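Local atomic coordinates of plasmodium falciparum gamete antigen 27/25 (Plasmodium falciparum, PDB entry 1N81), a protein that is of unknown biochemical function but is essential for the sexual development of the malaria parasite and may act as a dimer. Residues 27-32 against 47-52; 82-87 against 163-168; 90-95 against 99-104; 109-114 against 144-149. One frame throughout, in Å; residues are numbered along the deposited sequence.

Contact 1: residues 27-32 against 47-52; sequences SDYIYL and LKDRVS
Y29 of helix 13-35 reaches the capped start of helix 50-63, where it touches D49 and S52. D49 is the N-cap residue, and S52 lies in the first turn. The nearest CA atoms across the contact, those of Y29 and S52, are 8.8 Å apart. The tyrosine side chain spans this gap almost alone. Its ring is swung toward the cap because CG lies anti to the backbone N (chi1 -155°). The hydroxyl end does most of the touching. Y29 OH is 3.6 Å from D49 CB and 3.8 Å from S52 CB. The S52 methylene sits at the ring edge, near the ring plane. The ring stands almost upright to the D49 carboxylate, with 84° between the planes.

The cap is made by a backbone N-H. S52 N donates to D49 OD1 over 3.1 Å in a nearly straight bond (174°). The N-H arrives from well above the carboxylate plane. D49 is also the centre of an inverse gamma turn, which leads the chain into the helix.

L32 CD2 lies over one face of the Y29 ring, toward its rim. Y56 meets the ring edge-to-face, and L85 of helix 71-89 also packs on Y29. The phenol oxygen is hydrogen-bonded to A46 O, just before the second segment. This ties it to the end of helix 42-47 as well. A water joins the two sides: it donates to Y29 OH at 3.0 Å and, more weakly, to D49 OD2 at 3.3 Å.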
# COMPACT_ATOMS: atom_id res chain seq x y z
N SER A 27 -7.55 -5.12 4.11
CA SER A 27 -7.76 -6.26 4.99
C SER A 27 -9.25 -6.37 5.30
O SER A 27 -9.84 -7.44 5.16
CB SER A 27 -6.96 -6.08 6.27
OG SER A 27 -7.14 -7.19 7.14
N ASP A 28 -9.88 -5.27 5.71
CA ASP A 28 -11.32 -5.29 6.01
C ASP A 28 -12.13 -5.82 4.82
O ASP A 28 -12.99 -6.69 4.96
CB ASP A 28 -11.86 -3.88 6.34
CG ASP A 28 -11.36 -3.35 7.68
OD1 ASP A 28 -10.79 -4.10 8.49
OD2 ASP A 28 -11.55 -2.14 7.92
N TYR A 29 -11.87 -5.29 3.63
CA TYR A 29 -12.62 -5.72 2.47
C TYR A 29 -12.40 -7.20 2.16
O TYR A 29 -13.29 -7.87 1.65
CB TYR A 29 -12.27 -4.87 1.26
CG TYR A 29 -13.37 -4.84 0.26
CD1 TYR A 29 -14.38 -3.89 0.36
CD2 TYR A 29 -13.42 -5.76 -0.81
CE1 TYR A 29 -15.42 -3.84 -0.58
CE2 TYR A 29 -14.46 -5.72 -1.75
CZ TYR A 29 -15.45 -4.75 -1.63
OH TYR A 29 -16.48 -4.69 -2.55
N ILE A 30 -11.20 -7.70 2.45
CA ILE A 30 -10.93 -9.11 2.21
C ILE A 30 -11.75 -9.92 3.21
O ILE A 30 -12.17 -11.03 2.90
CB ILE A 30 -9.42 -9.43 2.35
CG1 ILE A 30 -8.68 -8.95 1.10
CG2 ILE A 30 -9.20 -10.93 2.56
CD1 ILE A 30 -7.21 -9.10 1.17
N TYR A 31 -11.99 -9.36 4.39
CA TYR A 31 -12.80 -10.06 5.37
C TYR A 31 -14.22 -10.18 4.82
O TYR A 31 -14.85 -11.23 4.92
CB TYR A 31 -12.86 -9.30 6.68
CG TYR A 31 -13.64 -10.05 7.75
CD1 TYR A 31 -13.04 -11.03 8.52
CD2 TYR A 31 -14.99 -9.77 7.96
CE1 TYR A 31 -13.76 -11.72 9.48
CE2 TYR A 31 -15.72 -10.46 8.92
CZ TYR A 31 -15.10 -11.43 9.67
OH TYR A 31 -15.84 -12.10 10.62
N LEU A 32 -14.73 -9.10 4.24
CA LEU A 32 -16.06 -9.11 3.64
C LEU A 32 -16.12 -10.24 2.60
O LEU A 32 -17.03 -11.08 2.62
CB LEU A 32 -16.34 -7.77 2.94
CG LEU A 32 -17.60 -7.73 2.07
CD1 LEU A 32 -18.84 -7.90 3.00
CD2 LEU A 32 -17.69 -6.41 1.28
N LEU A 47 -15.73 -8.09 -5.89
CA LEU A 47 -14.36 -7.97 -6.36
C LEU A 47 -14.10 -6.64 -7.07
O LEU A 47 -13.06 -6.01 -6.87
CB LEU A 47 -13.99 -9.14 -7.29
CG LEU A 47 -13.94 -10.51 -6.61
CD1 LEU A 47 -13.61 -11.62 -7.64
CD2 LEU A 47 -12.90 -10.47 -5.51
N LYS A 48 -15.04 -6.21 -7.89
CA LYS A 48 -14.83 -4.94 -8.58
C LYS A 48 -15.82 -3.83 -8.18
O LYS A 48 -16.01 -2.86 -8.90
CB LYS A 48 -14.88 -5.14 -10.10
CG LYS A 48 -13.58 -5.67 -10.70
CD LYS A 48 -13.51 -5.38 -12.20
CE LYS A 48 -12.24 -5.91 -12.80
NZ LYS A 48 -11.02 -5.34 -12.15
N ASP A 49 -16.44 -3.97 -7.01
CA ASP A 49 -17.39 -2.94 -6.55
C ASP A 49 -16.64 -1.72 -6.02
O ASP A 49 -16.42 -1.59 -4.81
CB ASP A 49 -18.24 -3.51 -5.44
CG ASP A 49 -19.31 -2.56 -4.98
OD1 ASP A 49 -19.35 -1.37 -5.45
OD2 ASP A 49 -20.10 -3.02 -4.15
N ARG A 50 -16.23 -0.82 -6.92
CA ARG A 50 -15.46 0.35 -6.49
C ARG A 50 -16.17 1.23 -5.47
O ARG A 50 -15.55 1.81 -4.58
CB ARG A 50 -15.07 1.21 -7.70
CG ARG A 50 -14.17 0.51 -8.71
CD ARG A 50 -13.91 1.42 -9.91
NE ARG A 50 -13.17 2.61 -9.52
CZ ARG A 50 -11.88 2.61 -9.20
NH1 ARG A 50 -11.22 1.46 -9.23
NH2 ARG A 50 -11.27 3.74 -8.86
N VAL A 51 -17.49 1.33 -5.60
CA VAL A 51 -18.24 2.16 -4.67
C VAL A 51 -18.06 1.61 -3.26
O VAL A 51 -17.70 2.35 -2.36
CB VAL A 51 -19.75 2.24 -5.07
CG1 VAL A 51 -20.52 3.10 -4.07
CG2 VAL A 51 -19.90 2.89 -6.49
N SER A 52 -18.29 0.32 -3.06
CA SER A 52 -18.11 -0.21 -1.72
C SER A 52 -16.67 -0.08 -1.24
O SER A 52 -16.43 0.34 -0.10
CB SER A 52 -18.53 -1.67 -1.65
OG SER A 52 -19.89 -1.81 -2.00
O HOH W 1 -19.33 -4.95 -1.55

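Contact 2: residues 82-87 against 163-168; sequences SDRLIS and AARISQ
R84 and R165 bring together two helices, 71-89 and 156-173, whose backbones stay well apart here: R84 CA lies 9.4 Å from R165 CA. Two long arginine side chains bridge most of that distance. The R84 chain is extended from CG to NE. The R165 chain bends at chi3 (-122°), which turns its guanidinium so that one face meets R84 CG. The two side chains cross obliquely.

Each arginine lays an aliphatic carbon on the flat group of the other. R165 CD sits over one face of the R84 guanidinium, displaced toward its rim. R84 CG does the same to R165, 3.6 Å from R165 NH1. The guanidinium planes are 67° apart, so this is not a parallel stack. R84 NE and R165 NH1 come within 3.7 Å of each other. S87 is a minor partner. Its OG lies 4.1 Å from R165 NH2, at the guanidinium edge and near its plane.

The shared carboxylate of E109 probably offsets the closeness of the two charges. E109 forms salt bridges to R84 NH2 through OE1 and to R165 NH1 through OE2. R84 NH1 has a second acid, E22. The bonds from E109 and E22 help hold the R84 guanidinium in place.

The cluster is thus a buried charged junction in an all-helical fold. Helix 96-122 supplies E109, and helix 13-35 supplies E22 and packs F23 and C26 on R84. On helix 71-89, R80, before the segment, and Y88, just after it, also touch R165, while I166 turns to helices 96-122 and 136-150.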
# COMPACT_ATOMS: atom_id res chain seq x y z
N SER A 82 -8.58 -2.98 -5.23
CA SER A 82 -9.28 -3.92 -6.10
C SER A 82 -8.26 -4.85 -6.76
O SER A 82 -8.48 -6.05 -6.85
CB SER A 82 -10.10 -3.19 -7.17
OG SER A 82 -10.86 -4.14 -7.89
N ASP A 83 -7.12 -4.32 -7.20
CA ASP A 83 -6.15 -5.21 -7.81
C ASP A 83 -5.64 -6.27 -6.85
O ASP A 83 -5.38 -7.40 -7.26
CB ASP A 83 -5.00 -4.41 -8.42
CG ASP A 83 -5.44 -3.59 -9.63
OD1 ASP A 83 -6.56 -3.84 -10.15
OD2 ASP A 83 -4.68 -2.70 -10.07
N ARG A 84 -5.50 -5.93 -5.57
CA ARG A 84 -5.03 -6.89 -4.59
C ARG A 84 -6.08 -7.97 -4.41
O ARG A 84 -5.74 -9.13 -4.20
CB ARG A 84 -4.71 -6.23 -3.24
CG ARG A 84 -3.43 -5.37 -3.22
CD ARG A 84 -3.13 -4.85 -1.80
NE ARG A 84 -2.08 -3.84 -1.86
CZ ARG A 84 -2.29 -2.53 -1.92
NH1 ARG A 84 -3.52 -2.05 -1.90
NH2 ARG A 84 -1.25 -1.72 -2.03
N LEU A 85 -7.36 -7.58 -4.47
CA LEU A 85 -8.45 -8.56 -4.31
C LEU A 85 -8.32 -9.64 -5.40
O LEU A 85 -8.36 -10.84 -5.12
CB LEU A 85 -9.81 -7.88 -4.43
CG LEU A 85 -10.07 -6.72 -3.46
CD1 LEU A 85 -11.48 -6.23 -3.64
CD2 LEU A 85 -9.84 -7.15 -2.04
N ILE A 86 -8.15 -9.19 -6.64
CA ILE A 86 -8.02 -10.09 -7.78
C ILE A 86 -6.70 -10.88 -7.73
O ILE A 86 -6.66 -12.05 -8.10
CB ILE A 86 -8.15 -9.30 -9.10
CG1 ILE A 86 -9.62 -8.89 -9.26
CG2 ILE A 86 -7.66 -10.12 -10.28
CD1 ILE A 86 -9.88 -8.01 -10.45
N SER A 87 -5.63 -10.27 -7.22
CA SER A 87 -4.35 -10.97 -7.13
C SER A 87 -4.31 -12.04 -6.03
O SER A 87 -3.68 -13.09 -6.20
CB SER A 87 -3.24 -9.94 -6.88
OG SER A 87 -1.96 -10.56 -6.80
N ALA A 163 5.28 -4.85 -6.91
CA ALA A 163 6.35 -3.87 -7.11
C ALA A 163 5.79 -2.65 -7.85
O ALA A 163 6.16 -1.53 -7.56
CB ALA A 163 7.51 -4.50 -7.90
N ALA A 164 4.88 -2.89 -8.80
CA ALA A 164 4.27 -1.78 -9.54
C ALA A 164 3.41 -0.91 -8.60
O ALA A 164 3.43 0.31 -8.68
CB ALA A 164 3.43 -2.33 -10.70
N ARG A 165 2.66 -1.54 -7.70
CA ARG A 165 1.83 -0.79 -6.77
C ARG A 165 2.66 0.07 -5.85
O ARG A 165 2.30 1.21 -5.54
CB ARG A 165 1.03 -1.73 -5.89
CG ARG A 165 -0.24 -2.28 -6.53
CD ARG A 165 -0.95 -3.17 -5.50
NE ARG A 165 -1.06 -4.46 -6.12
CZ ARG A 165 -0.62 -5.58 -5.60
NH1 ARG A 165 -0.02 -5.61 -4.42
NH2 ARG A 165 -0.79 -6.68 -6.28
N ILE A 166 3.75 -0.51 -5.40
CA ILE A 166 4.65 0.15 -4.48
C ILE A 166 5.19 1.45 -5.11
O ILE A 166 5.14 2.54 -4.49
CB ILE A 166 5.78 -0.83 -4.16
CG1 ILE A 166 5.24 -1.87 -3.18
CG2 ILE A 166 7.03 -0.09 -3.64
CD1 ILE A 166 6.26 -2.97 -2.89
N SER A 167 5.68 1.35 -6.33
CA SER A 167 6.20 2.52 -7.03
C SER A 167 5.05 3.52 -7.20
O SER A 167 5.22 4.72 -6.93
CB SER A 167 6.81 2.14 -8.38
OG SER A 167 8.03 1.44 -8.20
N GLN A 168 3.88 3.02 -7.58
CA GLN A 168 2.72 3.89 -7.76
C GLN A 168 2.34 4.58 -6.47
O GLN A 168 2.07 5.78 -6.45
CB GLN A 168 1.49 3.14 -8.26
CG GLN A 168 0.35 4.12 -8.52
CD GLN A 168 -0.91 3.44 -8.93
OE1 GLN A 168 -1.61 2.86 -8.11
NE2 GLN A 168 -1.20 3.50 -10.22

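Contact 3: residues 90-95 against 99-104; sequences TDKEVT and IKKIDD
V94 and I99 form a hydrophobic staple at the start of helix 96-122, a local contact near the protein surface. The loop after helix 71-89 enters the long helix here. T95 is the N-cap, V94 is the residue before it, and I99 is the fourth residue after it. V94 CG1 meets I99 CG2 at 3.6 Å, and the two side chains cross at about a right angle. CG1 of I99 lies between the backbone N and carbonyl carbon (chi1 68°), which leaves CG2 to face the loop. The same methyl also packs 3.4 Å from T95 O.

The backbone closes the first turn. I99 N donates to T95 O over 3.1 Å, nearly straight at 167°. T95 OG1 adds a capping bond to Y98 N. V94 is the centre of an inverse gamma turn. Behind the staple, V94 and I99 both pack on M34 of helix 13-35, and V94 also touches C89.

Farther out, K92 and K101 bring their ammonium ends together, NZ to NZ at 3.3 Å. Both are donors, so they do not bond to each other. If both carry charge, this pair should be unfavourable and is probably eased by solvent. The apolar staple and the capped first turn, not the lysines, therefore hold loop to helix.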
# COMPACT_ATOMS: atom_id res chain seq x y z
N THR A 90 -8.74 -14.44 -6.04
CA THR A 90 -9.39 -14.91 -7.25
C THR A 90 -9.13 -16.37 -7.64
O THR A 90 -9.36 -16.76 -8.79
CB THR A 90 -9.04 -13.93 -8.39
OG1 THR A 90 -10.22 -13.61 -9.12
CG2 THR A 90 -7.97 -14.47 -9.32
N ASP A 91 -8.69 -17.17 -6.68
CA ASP A 91 -8.44 -18.59 -6.91
C ASP A 91 -8.84 -19.37 -5.68
O ASP A 91 -10.01 -19.70 -5.48
CB ASP A 91 -6.95 -18.84 -7.18
CG ASP A 91 -6.43 -18.07 -8.37
OD1 ASP A 91 -7.04 -18.17 -9.46
OD2 ASP A 91 -5.40 -17.37 -8.21
N LYS A 92 -7.84 -19.65 -4.85
CA LYS A 92 -8.03 -20.37 -3.60
C LYS A 92 -9.32 -20.00 -2.90
O LYS A 92 -9.90 -18.94 -3.14
CB LYS A 92 -6.84 -20.10 -2.68
CG LYS A 92 -5.48 -20.33 -3.34
CD LYS A 92 -4.36 -20.22 -2.33
CE LYS A 92 -3.00 -20.56 -2.92
NZ LYS A 92 -1.90 -20.40 -1.91
N GLU A 93 -9.77 -20.88 -2.02
CA GLU A 93 -10.99 -20.65 -1.27
C GLU A 93 -10.70 -19.57 -0.24
O GLU A 93 -9.84 -19.75 0.63
CB GLU A 93 -11.41 -21.95 -0.59
CG GLU A 93 -12.77 -21.93 0.09
CD GLU A 93 -13.21 -23.32 0.53
OE1 GLU A 93 -13.41 -24.18 -0.35
OE2 GLU A 93 -13.36 -23.56 1.75
N VAL A 94 -11.38 -18.44 -0.34
CA VAL A 94 -11.15 -17.37 0.61
C VAL A 94 -11.66 -17.78 1.98
O VAL A 94 -12.74 -17.39 2.42
CB VAL A 94 -11.84 -16.06 0.20
CG1 VAL A 94 -11.51 -14.96 1.23
CG2 VAL A 94 -11.36 -15.65 -1.19
N THR A 95 -10.85 -18.58 2.67
CA THR A 95 -11.22 -19.05 3.99
C THR A 95 -10.67 -18.16 5.09
O THR A 95 -9.93 -17.20 4.85
CB THR A 95 -10.71 -20.46 4.21
OG1 THR A 95 -9.28 -20.44 4.32
CG2 THR A 95 -11.11 -21.35 3.04
N ILE A 99 -7.27 -15.69 4.75
CA ILE A 99 -7.18 -14.25 4.92
C ILE A 99 -6.21 -13.89 6.03
O ILE A 99 -5.59 -12.82 5.99
CB ILE A 99 -8.57 -13.58 5.18
CG1 ILE A 99 -9.13 -13.98 6.55
CG2 ILE A 99 -9.52 -13.94 4.06
CD1 ILE A 99 -10.49 -13.38 6.84
N LYS A 100 -6.04 -14.78 7.00
CA LYS A 100 -5.08 -14.53 8.07
C LYS A 100 -3.69 -14.51 7.42
O LYS A 100 -2.82 -13.69 7.77
CB LYS A 100 -5.14 -15.63 9.14
CG LYS A 100 -5.73 -15.19 10.48
CD LYS A 100 -4.81 -14.20 11.21
CE LYS A 100 -5.38 -13.77 12.56
NZ LYS A 100 -6.65 -12.97 12.48
N LYS A 101 -3.49 -15.40 6.44
CA LYS A 101 -2.24 -15.46 5.71
C LYS A 101 -2.10 -14.26 4.74
O LYS A 101 -0.99 -13.80 4.52
CB LYS A 101 -2.13 -16.76 4.90
CG LYS A 101 -0.73 -16.99 4.32
CD LYS A 101 -0.66 -18.21 3.38
CE LYS A 101 -1.43 -17.99 2.06
NZ LYS A 101 -1.32 -19.16 1.11
N ILE A 102 -3.20 -13.75 4.18
CA ILE A 102 -3.13 -12.61 3.26
C ILE A 102 -2.76 -11.37 4.06
O ILE A 102 -2.16 -10.43 3.53
CB ILE A 102 -4.45 -12.38 2.47
CG1 ILE A 102 -4.68 -13.56 1.53
CG2 ILE A 102 -4.38 -11.06 1.60
CD1 ILE A 102 -3.56 -13.78 0.51
N ASP A 103 -3.10 -11.35 5.34
CA ASP A 103 -2.71 -10.21 6.14
C ASP A 103 -1.16 -10.10 6.14
O ASP A 103 -0.63 -8.99 6.22
CB ASP A 103 -3.26 -10.30 7.57
CG ASP A 103 -4.65 -9.64 7.72
OD1 ASP A 103 -5.17 -9.06 6.74
OD2 ASP A 103 -5.24 -9.68 8.83
N ASP A 104 -0.44 -11.22 6.01
CA ASP A 104 1.02 -11.17 6.00
C ASP A 104 1.55 -10.61 4.68
O ASP A 104 2.58 -9.93 4.63
CB ASP A 104 1.64 -12.56 6.26
CG ASP A 104 1.39 -13.07 7.68
OD1 ASP A 104 1.36 -12.25 8.63
OD2 ASP A 104 1.23 -14.30 7.85

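Contact 4: residues 109-114 against 144-149; sequences EQRVIE and DTYEYV
R111 and Y146 carry the contact between these two segments, a helix-helix packing of arginine over tyrosine that joins helices 96-122 and 136-150 in this all-helical fold. R111 CA and Y146 CA are 7.7 Å apart, the nearest CA pair of the two segments.

Along the first segment, E109 turns away from helix 136-150 and packs on I166 and F23, its carboxylate going to R84 and R165. R111, two residues on, points toward the partner helix. CG lies anti to the backbone N, and a bend at chi2 (62°) then carries the chain across the tyrosine. R111 CG sits over the centre of one ring face as a CH-pi contact. It is modelled closer than is realistic, so the exact height is doubtful. One face of the guanidinium lies against the ring's CE2 edge, with R111 CZ 3.4 Å from Y146 CE2. The two planes are 59° apart, so the flat groups do not stack.

V112 follows with a lighter touch. Its CG2 methyl is 4.0 Å from Y146 CD1 and comes in obliquely. V112 also packs on L142 and F143 of helix 136-150 and on I166, which extends the apolar side of the junction. I113 already belongs to another interface and packs on F23, I166 and F169.

The tyrosine oxygen has two polar neighbours. It is hydrogen-bonded to E115 OE1, one residue beyond the segment, which also makes a long, weak ion pair with R111. The second bond comes from within the contact: R111 NE donates to Y146 OH at 2.8 Å, but the angle of 145° makes it weak.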
# COMPACT_ATOMS: atom_id res chain seq x y z
N GLU A 109 4.04 -5.86 1.84
CA GLU A 109 3.94 -4.75 0.91
C GLU A 109 4.01 -3.42 1.67
O GLU A 109 4.76 -2.51 1.28
CB GLU A 109 2.64 -4.86 0.09
CG GLU A 109 2.53 -3.80 -1.02
CD GLU A 109 1.28 -3.95 -1.88
OE1 GLU A 109 1.04 -3.04 -2.70
OE2 GLU A 109 0.55 -4.95 -1.76
N GLN A 110 3.28 -3.32 2.78
CA GLN A 110 3.31 -2.06 3.53
C GLN A 110 4.72 -1.76 4.08
O GLN A 110 5.22 -0.62 4.00
CB GLN A 110 2.25 -2.06 4.64
CG GLN A 110 2.19 -0.72 5.35
CD GLN A 110 1.04 -0.60 6.31
OE1 GLN A 110 0.39 -1.58 6.65
NE2 GLN A 110 0.78 0.61 6.76
N ARG A 111 5.38 -2.79 4.60
CA ARG A 111 6.75 -2.61 5.07
C ARG A 111 7.75 -2.20 3.95
O ARG A 111 8.65 -1.39 4.18
CB ARG A 111 7.26 -3.90 5.68
CG ARG A 111 8.68 -3.83 6.12
CD ARG A 111 8.88 -2.79 7.22
NE ARG A 111 10.05 -3.12 8.05
CZ ARG A 111 9.98 -3.64 9.28
NH1 ARG A 111 8.81 -3.87 9.85
NH2 ARG A 111 11.10 -3.91 9.95
N VAL A 112 7.63 -2.78 2.76
CA VAL A 112 8.57 -2.40 1.71
C VAL A 112 8.31 -0.93 1.33
O VAL A 112 9.27 -0.15 1.19
CB VAL A 112 8.47 -3.31 0.48
CG1 VAL A 112 9.31 -2.76 -0.66
CG2 VAL A 112 8.99 -4.68 0.86
N ILE A 113 7.03 -0.54 1.24
CA ILE A 113 6.66 0.86 0.96
C ILE A 113 7.36 1.79 1.95
O ILE A 113 8.03 2.75 1.55
CB ILE A 113 5.12 1.11 1.06
CG1 ILE A 113 4.42 0.48 -0.15
CG2 ILE A 113 4.83 2.60 1.13
CD1 ILE A 113 2.90 0.58 -0.12
N GLU A 114 7.25 1.48 3.24
CA GLU A 114 7.88 2.33 4.25
C GLU A 114 9.38 2.44 4.13
O GLU A 114 9.94 3.53 4.15
CB GLU A 114 7.49 1.89 5.66
CG GLU A 114 6.04 2.17 5.88
CD GLU A 114 5.59 1.86 7.29
OE1 GLU A 114 6.33 1.20 8.04
OE2 GLU A 114 4.48 2.28 7.62
N ASP A 144 12.66 -9.73 -0.62
CA ASP A 144 13.25 -10.99 -0.19
C ASP A 144 13.36 -11.04 1.33
O ASP A 144 13.07 -12.06 1.96
CB ASP A 144 14.64 -11.16 -0.79
CG ASP A 144 14.58 -11.36 -2.27
OD1 ASP A 144 13.48 -11.69 -2.76
OD2 ASP A 144 15.62 -11.21 -2.95
N THR A 145 13.77 -9.93 1.91
CA THR A 145 13.93 -9.87 3.35
C THR A 145 12.63 -10.00 4.13
O THR A 145 12.53 -10.78 5.09
CB THR A 145 14.64 -8.57 3.78
OG1 THR A 145 15.88 -8.48 3.07
CG2 THR A 145 14.96 -8.60 5.26
N TYR A 146 11.61 -9.27 3.72
CA TYR A 146 10.36 -9.33 4.46
C TYR A 146 9.49 -10.55 4.20
O TYR A 146 8.75 -10.95 5.10
CB TYR A 146 9.59 -8.03 4.29
CG TYR A 146 10.33 -6.89 4.92
CD1 TYR A 146 10.87 -5.87 4.15
CD2 TYR A 146 10.51 -6.83 6.31
CE1 TYR A 146 11.57 -4.82 4.72
CE2 TYR A 146 11.21 -5.78 6.91
CZ TYR A 146 11.74 -4.77 6.10
OH TYR A 146 12.42 -3.71 6.68
N GLU A 147 9.58 -11.14 3.02
CA GLU A 147 8.87 -12.38 2.71
C GLU A 147 9.44 -13.42 3.69
O GLU A 147 8.69 -14.16 4.32
CB GLU A 147 9.23 -12.89 1.31
CG GLU A 147 8.38 -12.39 0.18
CD GLU A 147 8.75 -13.06 -1.13
OE1 GLU A 147 9.97 -13.15 -1.43
OE2 GLU A 147 7.84 -13.48 -1.88
N TYR A 148 10.77 -13.48 3.77
CA TYR A 148 11.50 -14.41 4.64
C TYR A 148 11.09 -14.22 6.09
O TYR A 148 10.71 -15.17 6.78
CB TYR A 148 13.01 -14.21 4.50
CG TYR A 148 13.81 -15.02 5.51
CD1 TYR A 148 13.86 -16.40 5.43
CD2 TYR A 148 14.44 -14.39 6.60
CE1 TYR A 148 14.51 -17.16 6.42
CE2 TYR A 148 15.08 -15.13 7.60
CZ TYR A 148 15.10 -16.52 7.49
OH TYR A 148 15.73 -17.27 8.45
N VAL A 149 11.15 -12.97 6.54
CA VAL A 149 10.80 -12.64 7.91
C VAL A 149 9.37 -12.99 8.30
O VAL A 149 9.10 -13.44 9.41
CB VAL A 149 11.01 -11.15 8.16
CG1 VAL A 149 10.18 -10.68 9.32
CG2 VAL A 149 12.49 -10.88 8.41

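In the fold
Contact 1 comes first along the chain. Contact 2 follows and encloses contact 3 and then contact 4, which lie in series within its loop. Contacts 1 and 2 meet where Y29 packs on L85 and L47 O meets S82 OG; their centres are 14 Å apart. Contact 1 also touches contact 3, through S27 with D103 and I30 with I99. Contacts 3 and 4 share helix 96-122, with centres 18 Å apart. Contact 4 joins contact 2 through E109 and the packing of I166 on V112 and I113. Contacts 1 and 4, at 23 Å between centres, do not touch. Together the four contacts tie six helices and the loop 90-95 into one compact helical body.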